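Local structure of botulinum neurotoxin type C1 (3R4S) at residues I290-R294 / G295-D299; M312-N316 / K317-L321; P360-T364 / Y365-S369. The protein is the receptor-binding fragment of a neurotoxin whose entry into cells depends on binding two ganglioside molecules and whose light chain, absent here, is a metalloprotease. All blocks are in the same frame, centred on the assembly; numbering follows the deposited sequence.

Contact 1. Residues I290-R294 / G295-D299; sequences IKRIR and GNTND. With SIA (N-acetyl-alpha-neuraminic acid), chain D.
The polar contacts begin with Arg292, whose guanidinium reaches round the bend to the backbone oxygens of the turn 296-299. NH1 of Arg292 gives a weak bond to O of Asp299: the distance is short, 2.9 Å, but the N-H points poorly at its acceptor (124°). Two waters reinforce this grip. One accepts from Arg292 NH1 at 2.9 Å and donates to Asn296 O at 2.6 Å. The other sits in the guanidinium plane at its edge, 3.2 Å from Arg292 NH2, and makes a weak link back to Asp299 O. What the arginine grips is therefore main chain. The carboxylate of Asp299 turns elsewhere, forming salt bridges with Arg301 and Arg303.

Van der Waals contacts come next. The aliphatic part of Arg292 runs extended and then bends at chi3 (62°), which carries CD past Gly295 N at 3.8 Å and swings the guanidinium under Thr297. CA of Thr297 lies over one face of that group, toward its rim, and CG2 of Thr297 comes within 4.0 Å of Arg292 NH2, the two side chains crossing at about a right angle.

The turn also has an internal brace. OD1 of Asn296 accepts from N of Asn298 (2.9 Å, 157°), an Asx turn set into the type I turn from Asn296 to Asp299.

On the neighbouring residue, Lys291, the chain meets the bound sialic acid: CE of Lys291 is 3.9 Å from O1A of SIA, while NZ is hydrogen-bonded to Asn249. Just beyond, Ile293 and Arg294 both face Ile307 in a classic beta bulge where the strand turns a corner. The whole is a surface loop leaving a strand of the beta-trefoil, beside one of its sialic acid pockets.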
loop_
_atom_site.group_PDB
_atom_site.type_symbol
_atom_site.label_atom_id
_atom_site.label_comp_id
_atom_site.label_asym_id
_atom_site.label_seq_id
_atom_site.Cartn_x
_atom_site.Cartn_y
_atom_site.Cartn_z
ATOM N N ILE A 290 -17.600 0.377 -7.556
ATOM C CA ILE A 290 -17.926 1.672 -6.972
ATOM C C ILE A 290 -18.431 2.617 -8.051
ATOM O O ILE A 290 -17.807 2.743 -9.102
ATOM C CB ILE A 290 -16.680 2.300 -6.300
ATOM C CG1 ILE A 290 -15.986 1.275 -5.390
ATOM C CG2 ILE A 290 -17.058 3.553 -5.519
ATOM C CD1 ILE A 290 -14.650 1.728 -4.859
ATOM N N LYS A 291 -19.553 3.284 -7.797
ATOM C CA LYS A 291 -20.120 4.203 -8.789
ATOM C C LYS A 291 -20.165 5.623 -8.244
ATOM O O LYS A 291 -20.620 5.856 -7.124
ATOM C CB LYS A 291 -21.538 3.779 -9.196
ATOM C CG LYS A 291 -21.658 2.319 -9.584
ATOM C CD LYS A 291 -20.886 1.995 -10.855
ATOM C CE LYS A 291 -21.465 2.721 -12.070
ATOM N NZ LYS A 291 -20.720 2.369 -13.333
ATOM N N ARG A 292 -19.726 6.575 -9.054
ATOM C CA ARG A 292 -19.661 7.962 -8.616
ATOM C C ARG A 292 -20.997 8.697 -8.727
ATOM O O ARG A 292 -21.711 8.579 -9.718
ATOM C CB ARG A 292 -18.593 8.715 -9.407
ATOM C CG ARG A 292 -18.321 10.140 -8.892
ATOM C CD ARG A 292 -17.233 10.839 -9.728
ATOM N NE ARG A 292 -17.660 10.988 -11.114
ATOM C CZ ARG A 292 -16.895 10.758 -12.178
ATOM N NH1 ARG A 292 -15.633 10.360 -12.038
ATOM N NH2 ARG A 292 -17.398 10.925 -13.394
ATOM N N ILE A 293 -21.328 9.458 -7.693
ATOM C CA ILE A 293 -22.466 10.365 -7.732
ATOM C C ILE A 293 -21.936 11.790 -7.833
ATOM O O ILE A 293 -22.373 12.564 -8.679
ATOM C CB ILE A 293 -23.338 10.232 -6.476
ATOM C CG1 ILE A 293 -24.116 8.909 -6.507
ATOM C CG2 ILE A 293 -24.298 11.411 -6.362
ATOM C CD1 ILE A 293 -24.851 8.624 -5.213
ATOM N N ARG A 294 -20.973 12.121 -6.972
ATOM C CA ARG A 294 -20.320 13.432 -7.003
ATOM C C ARG A 294 -18.813 13.302 -6.774
ATOM O O ARG A 294 -18.368 12.678 -5.801
ATOM C CB ARG A 294 -20.925 14.365 -5.952
ATOM C CG ARG A 294 -20.451 15.811 -6.074
ATOM C CD ARG A 294 -20.746 16.601 -4.810
ATOM N NE ARG A 294 -19.804 16.263 -3.745
ATOM C CZ ARG A 294 -19.949 16.623 -2.471
ATOM N NH1 ARG A 294 -21.013 17.324 -2.090
ATOM N NH2 ARG A 294 -19.032 16.274 -1.573
ATOM N N GLY A 295 -18.031 13.888 -7.671
ATOM C CA GLY A 295 -16.586 13.891 -7.545
ATOM C C GLY A 295 -15.938 14.601 -8.719
ATOM O O GLY A 295 -16.613 15.281 -9.494
ATOM N N ASN A 296 -14.627 14.436 -8.850
ATOM C CA ASN A 296 -13.859 15.060 -9.918
ATOM C C ASN A 296 -14.078 14.303 -11.219
ATOM O O ASN A 296 -13.593 13.188 -11.391
ATOM C CB ASN A 296 -12.372 15.086 -9.542
ATOM C CG ASN A 296 -11.537 15.928 -10.489
ATOM O OD1 ASN A 296 -11.852 16.061 -11.677
ATOM N ND2 ASN A 296 -10.456 16.500 -9.966
ATOM N N THR A 297 -14.810 14.914 -12.141
ATOM C CA THR A 297 -15.175 14.234 -13.375
ATOM C C THR A 297 -14.027 14.165 -14.402
ATOM O O THR A 297 -14.188 13.593 -15.477
ATOM C CB THR A 297 -16.420 14.879 -14.018
ATOM O OG1 THR A 297 -16.132 16.234 -14.385
ATOM C CG2 THR A 297 -17.598 14.865 -13.030
ATOM N N ASN A 298 -12.865 14.716 -14.063
ATOM C CA ASN A 298 -11.716 14.672 -14.972
ATOM C C ASN A 298 -11.075 13.299 -15.082
ATOM O O ASN A 298 -10.286 13.054 -15.994
ATOM C CB ASN A 298 -10.663 15.699 -14.565
ATOM C CG ASN A 298 -11.173 17.119 -14.693
ATOM O OD1 ASN A 298 -12.053 17.396 -15.511
ATOM N ND2 ASN A 298 -10.633 18.023 -13.883
ATOM N N ASP A 299 -11.406 12.408 -14.150
ATOM C CA ASP A 299 -10.870 11.051 -14.177
ATOM C C ASP A 299 -11.784 10.125 -13.386
ATOM O O ASP A 299 -12.855 10.532 -12.952
ATOM C CB ASP A 299 -9.427 11.007 -13.654
ATOM C CG ASP A 299 -9.320 11.389 -12.183
ATOM O OD1 ASP A 299 -10.329 11.246 -11.453
ATOM O OD2 ASP A 299 -8.223 11.818 -11.752
HETATM C C1 SIA D . -25.097 1.328 -12.625
HETATM C C2 SIA D . -25.884 2.378 -13.378
HETATM C C3 SIA D . -26.327 1.872 -14.753
HETATM C C4 SIA D . -27.511 0.923 -14.704
HETATM C C5 SIA D . -28.606 1.488 -13.820
HETATM C C6 SIA D . -28.021 1.792 -12.445
HETATM C C7 SIA D . -29.052 2.307 -11.445
HETATM C C8 SIA D . -28.382 2.612 -10.107
HETATM C C9 SIA D . -29.423 2.862 -9.021
HETATM C C10 SIA D . -30.817 0.517 -13.963
HETATM C C11 SIA D . -31.693 -0.684 -13.718
HETATM N N5 SIA D . -29.532 0.385 -13.626
HETATM O O1A SIA D . -25.041 1.422 -11.370
HETATM O O1B SIA D . -24.521 0.414 -13.264
HETATM O O2 SIA D . -25.030 3.515 -13.546
HETATM O O4 SIA D . -28.030 0.739 -16.024
HETATM O O6 SIA D . -26.995 2.778 -12.574
HETATM O O7 SIA D . -29.642 3.513 -11.949
HETATM O O8 SIA D . -27.519 1.524 -9.722
HETATM O O9 SIA D . -30.002 1.600 -8.680
HETATM O O10 SIA D . -31.255 1.555 -14.438
HETATM O O HOH W 1 -13.604 10.907 -10.057
HETATM O O HOH W 2 -15.152 10.055 -15.500
#

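Contact 2. Residues M312-N316 / K317-L321; sequences MTINN and KAYNL. With SIA (N-acetyl-alpha-neuraminic acid), chain D; SLB (N-acetyl-beta-neuraminic acid), chain C.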
loop_
_atom_site.group_PDB
_atom_site.type_symbol
_atom_site.label_atom_id
_atom_site.label_comp_id
_atom_site.label_asym_id
_atom_site.label_seq_id
_atom_site.Cartn_x
_atom_site.Cartn_y
_atom_site.Cartn_z
ATOM N N MET A 312 -23.231 -4.654 -6.793
ATOM C CA MET A 312 -22.783 -6.035 -6.722
ATOM C C MET A 312 -23.616 -6.908 -7.677
ATOM O O MET A 312 -24.848 -6.841 -7.693
ATOM C CB MET A 312 -22.880 -6.565 -5.295
ATOM C CG MET A 312 -22.448 -8.017 -5.148
ATOM S SD MET A 312 -22.606 -8.618 -3.461
ATOM C CE MET A 312 -21.286 -7.717 -2.637
ATOM N N THR A 313 -22.942 -7.712 -8.489
ATOM C CA THR A 313 -23.646 -8.585 -9.423
ATOM C C THR A 313 -23.600 -10.031 -8.946
ATOM O O THR A 313 -22.529 -10.576 -8.672
ATOM C CB THR A 313 -23.071 -8.473 -10.845
ATOM O OG1 THR A 313 -23.385 -7.182 -11.383
ATOM C CG2 THR A 313 -23.666 -9.540 -11.749
ATOM N N ILE A 314 -24.773 -10.638 -8.823
ATOM C CA ILE A 314 -24.880 -12.047 -8.459
ATOM C C ILE A 314 -25.796 -12.759 -9.454
ATOM O O ILE A 314 -26.898 -12.281 -9.743
ATOM C CB ILE A 314 -25.462 -12.215 -7.055
ATOM C CG1 ILE A 314 -24.598 -11.477 -6.034
ATOM C CG2 ILE A 314 -25.595 -13.696 -6.708
ATOM C CD1 ILE A 314 -25.199 -11.444 -4.649
ATOM N N ASN A 315 -25.336 -13.890 -9.982
ATOM C CA ASN A 315 -26.110 -14.657 -10.959
ATOM C C ASN A 315 -26.670 -13.762 -12.058
ATOM O O ASN A 315 -27.851 -13.847 -12.406
ATOM C CB ASN A 315 -27.235 -15.438 -10.267
ATOM C CG ASN A 315 -26.705 -16.477 -9.285
ATOM O OD1 ASN A 315 -27.332 -16.761 -8.260
ATOM N ND2 ASN A 315 -25.538 -17.043 -9.591
ATOM N N ASN A 316 -25.813 -12.890 -12.579
ATOM C CA ASN A 316 -26.165 -11.978 -13.670
ATOM C C ASN A 316 -27.248 -10.941 -13.382
ATOM O O ASN A 316 -27.746 -10.284 -14.294
ATOM C CB ASN A 316 -26.487 -12.759 -14.941
ATOM C CG ASN A 316 -25.259 -13.410 -15.538
ATOM O OD1 ASN A 316 -25.164 -14.636 -15.609
ATOM N ND2 ASN A 316 -24.298 -12.589 -15.954
ATOM N N LYS A 317 -27.602 -10.785 -12.114
ATOM C CA LYS A 317 -28.484 -9.698 -11.708
ATOM C C LYS A 317 -27.655 -8.668 -10.943
ATOM O O LYS A 317 -26.850 -9.034 -10.081
ATOM C CB LYS A 317 -29.603 -10.228 -10.821
ATOM C CG LYS A 317 -30.524 -9.144 -10.280
ATOM C CD LYS A 317 -31.802 -9.030 -11.106
ATOM C CE LYS A 317 -32.706 -10.231 -10.884
ATOM N NZ LYS A 317 -33.269 -10.236 -9.502
ATOM N N ALA A 318 -27.842 -7.388 -11.254
ATOM C CA ALA A 318 -27.060 -6.325 -10.620
ATOM C C ALA A 318 -27.842 -5.641 -9.499
ATOM O O ALA A 318 -28.959 -5.163 -9.708
ATOM C CB ALA A 318 -26.600 -5.302 -11.659
ATOM N N TYR A 319 -27.244 -5.604 -8.311
ATOM C CA TYR A 319 -27.852 -4.966 -7.147
ATOM C C TYR A 319 -27.097 -3.707 -6.700
ATOM O O TYR A 319 -25.991 -3.438 -7.157
ATOM C CB TYR A 319 -27.850 -5.939 -5.974
ATOM C CG TYR A 319 -28.554 -7.256 -6.216
ATOM C CD1 TYR A 319 -29.881 -7.439 -5.840
ATOM C CD2 TYR A 319 -27.882 -8.326 -6.792
ATOM C CE1 TYR A 319 -30.525 -8.650 -6.045
ATOM C CE2 TYR A 319 -28.514 -9.539 -7.000
ATOM C CZ TYR A 319 -29.835 -9.696 -6.625
ATOM O OH TYR A 319 -30.465 -10.901 -6.831
ATOM N N ASN A 320 -27.712 -2.949 -5.796
ATOM C CA ASN A 320 -27.031 -1.904 -5.043
ATOM C C ASN A 320 -26.913 -2.382 -3.607
ATOM O O ASN A 320 -27.841 -2.995 -3.076
ATOM C CB ASN A 320 -27.855 -0.612 -5.012
ATOM C CG ASN A 320 -28.067 -0.006 -6.384
ATOM O OD1 ASN A 320 -29.180 0.393 -6.727
ATOM N ND2 ASN A 320 -27.000 0.088 -7.169
ATOM N N LEU A 321 -25.794 -2.089 -2.960
ATOM C CA LEU A 321 -25.758 -2.189 -1.512
ATOM C C LEU A 321 -26.678 -1.093 -1.000
ATOM O O LEU A 321 -26.773 -0.020 -1.606
ATOM C CB LEU A 321 -24.333 -1.984 -0.982
ATOM C CG LEU A 321 -23.418 -3.205 -0.931
ATOM C CD1 LEU A 321 -23.181 -3.786 -2.323
ATOM C CD2 LEU A 321 -22.099 -2.835 -0.269
HETATM C C1 SIA D . -25.097 1.328 -12.625
HETATM C C2 SIA D . -25.884 2.378 -13.378
HETATM C C3 SIA D . -26.327 1.872 -14.753
HETATM C C4 SIA D . -27.511 0.923 -14.704
HETATM C C5 SIA D . -28.606 1.488 -13.820
HETATM C C6 SIA D . -28.021 1.792 -12.445
HETATM C C7 SIA D . -29.052 2.307 -11.445
HETATM C C8 SIA D . -28.382 2.612 -10.107
HETATM C C9 SIA D . -29.423 2.862 -9.021
HETATM C C10 SIA D . -30.817 0.517 -13.963
HETATM C C11 SIA D . -31.693 -0.684 -13.718
HETATM N N5 SIA D . -29.532 0.385 -13.626
HETATM O O1A SIA D . -25.041 1.422 -11.370
HETATM O O1B SIA D . -24.521 0.414 -13.264
HETATM O O2 SIA D . -25.030 3.515 -13.546
HETATM O O4 SIA D . -28.030 0.739 -16.024
HETATM O O6 SIA D . -26.995 2.778 -12.574
HETATM O O7 SIA D . -29.642 3.513 -11.949
HETATM O O8 SIA D . -27.519 1.524 -9.722
HETATM O O9 SIA D . -30.002 1.600 -8.680
HETATM O O10 SIA D . -31.255 1.555 -14.438
HETATM C C1 SLB C . -27.214 -19.958 -2.716
HETATM C C2 SLB C . -27.507 -18.626 -3.352
HETATM C C3 SLB C . -26.399 -17.636 -2.970
HETATM C C4 SLB C . -26.718 -16.235 -3.482
HETATM C C5 SLB C . -28.048 -15.796 -2.912
HETATM C C6 SLB C . -29.133 -16.805 -3.301
HETATM C C7 SLB C . -30.422 -16.417 -2.593
HETATM C C8 SLB C . -31.612 -17.224 -3.135
HETATM C C9 SLB C . -32.922 -16.808 -2.473
HETATM C C10 SLB C . -28.759 -13.449 -3.017
HETATM C C11 SLB C . -29.078 -12.314 -3.941
HETATM N N5 SLB C . -28.393 -14.575 -3.629
HETATM O O1A SLB C . -27.426 -20.127 -1.491
HETATM O O1B SLB C . -26.740 -20.853 -3.451
HETATM O O2 SLB C . -27.501 -18.822 -4.769
HETATM O O4 SLB C . -25.710 -15.307 -3.067
HETATM O O6 SLB C . -28.804 -18.162 -2.943
HETATM O O7 SLB C . -30.213 -16.674 -1.191
HETATM O O8 SLB C . -31.725 -17.060 -4.557
HETATM O O9 SLB C . -33.037 -17.507 -1.228
HETATM O O10 SLB C . -28.828 -13.340 -1.797
HETATM O O HOH W 3 -29.281 -12.833 -8.262
#
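Backbone bonds tie Met312 to Tyr319 and Ile314 to Lys317, each pair joined in both directions. N of Tyr319 donates to O of Met312 at 2.8 Å, and N of Lys317 to O of Ile314 at 2.9 Å, closing a tight type I' turn through Asn315 and Asn316. Between these pairs, CA of Thr313 makes a C-H...O contact with Lys317 O.

Apolar packing gathers on the face that carries Met312, Ile314 and Tyr319. The tyrosine leans back toward the turn, its CG anti to its own carbonyl carbon (chi1 -57°), bringing CE2 to 4.1 Å from Ile314 CB and setting its edge against Met312 O, which lies in the ring plane. Met312 CB meets Leu321 CD1 at 4.1 Å, and Leu343 of the next strand packs on all four side chains.

One water bridges the turn to the ring: it donates to Ile314 O and lies 2.7 Å from Tyr319 OH, in plane with the ring.

Both sialic acids touch this hairpin. OH of Tyr319 is 3.5 Å from C11, the acetyl methyl of SLB, which Ile314 CD1 also approaches. Asn320, pointing away from the partner strand, holds the tail of SIA: its ND2 donates almost straight to O8 of SIA at 3.0 Å. Its OD1 accepts from O9, though that bond is modelled doubtfully short.

Adjacent residues thus serve two sialic acids: Tyr319 meets an acetyl methyl with its phenol end, in van der Waals contact; Asn320 donates to one hydroxyl and probably accepts from the next. As successive strand residues, they point to different sides.

Contact 3. Residues P360-T364 / Y365-S369; sequences PMNNT and YYYAS
Over one face of the Tyr365 ring sits the methyl of Thr364, almost exactly above its centre: CG2 is 3.4 Å from the centroid of the Tyr365 ring and 12° off the normal, a close CH-pi contact between neighbours whose side chains run the same way. Asn363 OD1 comes obliquely to the Tyr366 ring, 4.0 Å from Tyr366 CD1. Against the Tyr367 ring lies the carboxamide of Asn362, the two planes 70° apart; which end of that amide is nitrogen is doubtful, so the packing alone can be trusted.

Asn363 organises the turn. Its CG stands between the backbone N and the carbonyl carbon (chi1 68°), folding OD1 back over the loop, where it accepts twice: from Tyr366 N at 3.0 Å, nearly along the C=O axis, and from Tyr365 N at 3.2 Å, with that donor well above the carbonyl plane. The bond to Tyr365 makes an Asx turn. The main chain of Asn363 adds an almost straight bond from N to Tyr366 O, 3.0 Å.

Farther from the turn, Met361 N donates to Ala368 O at 2.9 Å, whereas the return bond from Ala368 N is weak. A water donates to Met361 O at 2.7 Å and weakly to Tyr366 O, linking the two carbonyls.

The hairpin's tip faces the N-terminal half of the fragment: Tyr367 OH bonds to Trp147 O, Tyr365 O to Lys146, and Tyr366 rests on Asn139. Thr364 OG1 is buried with no polar partner in the model. The chemistry implies a turn held largely by Asn363, through its side-chain oxygen and its backbone N, with Tyr366 and Tyr367 directed to the neighbouring domain.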
loop_
_atom_site.group_PDB
_atom_site.type_symbol
_atom_site.label_atom_id
_atom_site.label_comp_id
_atom_site.label_asym_id
_atom_site.label_seq_id
_atom_site.Cartn_x
_atom_site.Cartn_y
_atom_site.Cartn_z
ATOM N N PRO A 360 -10.444 8.590 2.888
ATOM C CA PRO A 360 -9.276 7.710 2.968
ATOM C C PRO A 360 -8.950 7.425 4.422
ATOM O O PRO A 360 -9.221 8.269 5.268
ATOM C CB PRO A 360 -8.149 8.555 2.340
ATOM C CG PRO A 360 -8.569 9.970 2.586
ATOM C CD PRO A 360 -10.083 9.957 2.463
ATOM N N MET A 361 -8.404 6.248 4.706
ATOM C CA MET A 361 -8.001 5.888 6.062
ATOM C C MET A 361 -6.792 4.990 5.948
ATOM O O MET A 361 -6.903 3.765 5.864
ATOM C CB MET A 361 -9.132 5.188 6.812
ATOM C CG MET A 361 -8.754 4.689 8.221
ATOM S SD MET A 361 -7.976 5.935 9.277
ATOM C CE MET A 361 -9.234 7.188 9.373
ATOM N N ASN A 362 -5.631 5.618 5.883
ATOM C CA ASN A 362 -4.394 4.901 5.676
ATOM C C ASN A 362 -3.592 4.883 6.953
ATOM O O ASN A 362 -3.691 5.796 7.774
ATOM C CB ASN A 362 -3.563 5.595 4.597
ATOM C CG ASN A 362 -4.292 5.698 3.283
ATOM O OD1 ASN A 362 -4.295 6.752 2.639
ATOM N ND2 ASN A 362 -4.929 4.612 2.878
ATOM N N ASN A 363 -2.791 3.845 7.123
ATOM C CA ASN A 363 -1.774 3.877 8.161
ATOM C C ASN A 363 -0.572 3.082 7.704
ATOM O O ASN A 363 -0.518 2.630 6.555
ATOM C CB ASN A 363 -2.319 3.418 9.523
ATOM C CG ASN A 363 -2.673 1.943 9.555
ATOM O OD1 ASN A 363 -2.345 1.183 8.642
ATOM N ND2 ASN A 363 -3.337 1.529 10.627
ATOM N N THR A 364 0.404 2.924 8.581
ATOM C CA THR A 364 1.674 2.367 8.150
ATOM C C THR A 364 1.525 0.999 7.457
ATOM O O THR A 364 2.271 0.693 6.531
ATOM C CB THR A 364 2.716 2.325 9.297
ATOM O OG1 THR A 364 3.989 1.938 8.763
ATOM C CG2 THR A 364 2.315 1.328 10.355
ATOM N N TYR A 365 0.554 0.192 7.863
ATOM C CA TYR A 365 0.482 -1.170 7.320
ATOM C C TYR A 365 -0.709 -1.506 6.415
ATOM O O TYR A 365 -0.721 -2.577 5.800
ATOM C CB TYR A 365 0.638 -2.206 8.444
ATOM C CG TYR A 365 1.985 -2.057 9.123
ATOM C CD1 TYR A 365 3.137 -1.858 8.354
ATOM C CD2 TYR A 365 2.113 -2.084 10.517
ATOM C CE1 TYR A 365 4.374 -1.696 8.935
ATOM C CE2 TYR A 365 3.359 -1.922 11.114
ATOM C CZ TYR A 365 4.488 -1.724 10.310
ATOM O OH TYR A 365 5.744 -1.558 10.863
ATOM N N TYR A 366 -1.674 -0.588 6.307
ATOM C CA TYR A 366 -2.855 -0.799 5.458
ATOM C C TYR A 366 -3.229 0.461 4.681
ATOM O O TYR A 366 -3.109 1.572 5.205
ATOM C CB TYR A 366 -4.079 -1.183 6.304
ATOM C CG TYR A 366 -3.951 -2.496 7.023
ATOM C CD1 TYR A 366 -3.776 -2.544 8.403
ATOM C CD2 TYR A 366 -4.008 -3.704 6.321
ATOM C CE1 TYR A 366 -3.654 -3.769 9.069
ATOM C CE2 TYR A 366 -3.886 -4.926 6.973
ATOM C CZ TYR A 366 -3.709 -4.953 8.347
ATOM O OH TYR A 366 -3.592 -6.163 8.998
ATOM N N TYR A 367 -3.716 0.279 3.455
ATOM C CA TYR A 367 -4.473 1.316 2.735
ATOM C C TYR A 367 -5.959 0.964 2.804
ATOM O O TYR A 367 -6.367 -0.108 2.349
ATOM C CB TYR A 367 -4.064 1.364 1.269
ATOM C CG TYR A 367 -2.633 1.779 1.042
ATOM C CD1 TYR A 367 -2.279 3.125 0.954
ATOM C CD2 TYR A 367 -1.640 0.825 0.892
ATOM C CE1 TYR A 367 -0.952 3.503 0.725
ATOM C CE2 TYR A 367 -0.328 1.190 0.673
ATOM C CZ TYR A 367 0.009 2.522 0.584
ATOM O OH TYR A 367 1.326 2.846 0.379
ATOM N N ALA A 368 -6.770 1.863 3.353
ATOM C CA ALA A 368 -8.174 1.553 3.601
ATOM C C ALA A 368 -9.020 2.809 3.547
ATOM O O ALA A 368 -8.565 3.855 3.091
ATOM C CB ALA A 368 -8.322 0.874 4.963
ATOM N N SER A 369 -10.250 2.714 4.035
ATOM C CA SER A 369 -11.149 3.847 3.972
ATOM C C SER A 369 -12.197 3.753 5.060
ATOM O O SER A 369 -12.379 2.714 5.699
ATOM C CB SER A 369 -11.841 3.899 2.601
ATOM O OG SER A 369 -12.613 2.712 2.384
HETATM O O HOH W 4 -5.616 1.981 7.499
#

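All three contacts belong to the C-terminal trefoil sheet, in which strand 307-314 adjoins both 288-292 and 356-362. Contacts 1 and 2 lie toward the outer part of the fragment, with centres about 21 Å apart, and both touch SIA; contact 2 also reaches SLB. Contact 3, its centre about 8 Å from the centre of the chain, adjoins the N-terminal domain instead. Their chemistry follows place. Contact 1 is a surface loop held by a charged side chain and water; contact 2, partly buried, is a regular hairpin with apolar packing and sugar-facing groups; contact 3, also partly buried, is a looser hairpin whose turn is bonded through Asn363, with tyrosine rings packed beside it.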